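Local coordinates for hypothetical protein Rv2632c/MT2708 (Mycobacterium tuberculosis, PDB 2FGG) that is of unknown function but belongs to the Rv2632c-like family and is related to Rv1738 of the same organism, at residues R29-A33 with G34-V38. Residues are numbered along the deposited sequence; the frame is centred on the assembly and turned at random.
Sequences RLSWA and GRQMV
Trp32 and Arg35 close the tight end of a beta hairpin, a local contact in which strand 24-32 turns straight back into strand 35-43 at one end of the three-stranded antiparallel sheet. Trp32 N donates to Arg35 O at 2.8 Å, and Arg35 N returns a bond to Trp32 O. Two residues further in, Leu30 and selenomethionine Met37 form the next hydrogen-bonded pair, with 2.7 Å from Leu30 N to Met37 O and the same from Met37 N to Leu30 O. Ala33 and Gly34, both at positive phi, occupy the corner of a type I' turn, giving a classic two-residue beta hairpin. On the face carrying Leu30, Trp32, Arg35 and Met37, the selenium of Met37 lies 3.9 Å from Trp32 CB and approaches the indole obliquely, a Met-aromatic contact 5.2 Å from the centroid of the five-membered ring. Helix 54-83 covers this side: Leu75 meets Trp32 and Arg35, while Leu68 and Gln71 meet Met37. With CG placed between its backbone N and carbonyl carbon (chi1 76°), Arg35 folds back along the turn, bringing CG within 3.0 Å of Trp32 O. The opposite face carries Arg29, Ser31, Gln36 and Val38. There Ser31 OG donates to Gln36 OE1 at 3.0 Å, tilted 30° from the amide plane; with CG anti to its carbonyl carbon and the chain bent at chi2 (-60°), Gln36 brings its amide toward Ser31. Alongside runs Arg29, its CD 3.9 Å from Gln36 OE1 and its guanidinium steeply inclined to the amide.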
# COMPACT_ATOMS: atom_id res chain seq x y z
N ARG A 29 -4.02 3.22 2.89
CA ARG A 29 -3.77 4.65 3.01
C ARG A 29 -2.79 4.98 4.13
O ARG A 29 -2.99 4.56 5.27
CB ARG A 29 -5.08 5.42 3.21
CG ARG A 29 -4.90 6.93 3.43
CD ARG A 29 -6.20 7.65 3.75
NE ARG A 29 -7.00 6.94 4.76
CZ ARG A 29 -8.21 7.32 5.18
NH1 ARG A 29 -8.79 8.41 4.68
NH2 ARG A 29 -8.84 6.59 6.09
N LEU A 30 -1.75 5.73 3.80
CA LEU A 30 -0.78 6.22 4.78
C LEU A 30 -0.65 7.74 4.66
O LEU A 30 -0.49 8.27 3.56
CB LEU A 30 0.57 5.53 4.56
CG LEU A 30 1.82 6.04 5.30
CD1 LEU A 30 1.70 5.90 6.82
CD2 LEU A 30 3.06 5.33 4.80
N SER A 31 -0.73 8.44 5.79
CA SER A 31 -0.42 9.86 5.83
C SER A 31 1.06 10.01 6.09
O SER A 31 1.56 9.59 7.14
CB SER A 31 -1.22 10.56 6.93
OG SER A 31 -2.55 10.79 6.52
N TRP A 32 1.77 10.59 5.14
CA TRP A 32 3.24 10.68 5.22
C TRP A 32 3.81 11.94 4.58
O TRP A 32 3.48 12.28 3.44
CB TRP A 32 3.90 9.43 4.63
CG TRP A 32 5.37 9.39 4.87
CD1 TRP A 32 6.36 9.67 3.97
CD2 TRP A 32 6.03 9.09 6.11
NE1 TRP A 32 7.59 9.55 4.57
CE2 TRP A 32 7.41 9.20 5.88
CE3 TRP A 32 5.57 8.74 7.39
CZ2 TRP A 32 8.36 8.96 6.89
CZ3 TRP A 32 6.51 8.52 8.39
CH2 TRP A 32 7.89 8.62 8.14
N ALA A 33 4.69 12.62 5.32
CA ALA A 33 5.35 13.84 4.88
C ALA A 33 4.34 14.82 4.30
O ALA A 33 4.57 15.43 3.25
CB ALA A 33 6.44 13.52 3.87
N GLY A 34 3.20 14.97 4.98
CA GLY A 34 2.16 15.90 4.55
C GLY A 34 1.40 15.51 3.29
O GLY A 34 0.76 16.35 2.66
N ARG A 35 1.46 14.23 2.92
CA ARG A 35 0.70 13.73 1.79
C ARG A 35 -0.07 12.45 2.13
O ARG A 35 0.33 11.68 3.00
CB ARG A 35 1.59 13.57 0.55
CG ARG A 35 2.51 12.35 0.57
CD ARG A 35 3.66 12.47 -0.42
NE ARG A 35 4.74 13.29 0.12
CZ ARG A 35 5.84 13.64 -0.54
NH1 ARG A 35 6.02 13.23 -1.80
NH2 ARG A 35 6.76 14.40 0.05
N GLN A 36 -1.20 12.27 1.46
CA GLN A 36 -2.01 11.08 1.58
C GLN A 36 -1.51 10.10 0.55
O GLN A 36 -1.64 10.34 -0.64
CB GLN A 36 -3.49 11.38 1.31
CG GLN A 36 -4.09 12.47 2.18
CD GLN A 36 -4.03 12.15 3.66
OE1 GLN A 36 -4.24 11.01 4.07
NE2 GLN A 36 -3.73 13.16 4.47
N MSE A 37 -0.93 9.01 1.01
CA MSE A 37 -0.45 8.01 0.08
C MSE A 37 -1.37 6.81 0.10
O MSE A 37 -1.75 6.33 1.16
CB MSE A 37 0.98 7.62 0.44
CG MSE A 37 1.92 8.80 0.41
SE MSE A 37 3.73 8.29 0.88
CE MSE A 37 4.23 7.32 -0.69
N VAL A 38 -1.76 6.35 -1.09
CA VAL A 38 -2.67 5.21 -1.20
C VAL A 38 -2.08 4.17 -2.13
O VAL A 38 -1.78 4.45 -3.28
CB VAL A 38 -4.07 5.63 -1.72
CG1 VAL A 38 -5.04 4.46 -1.61
CG2 VAL A 38 -4.60 6.81 -0.94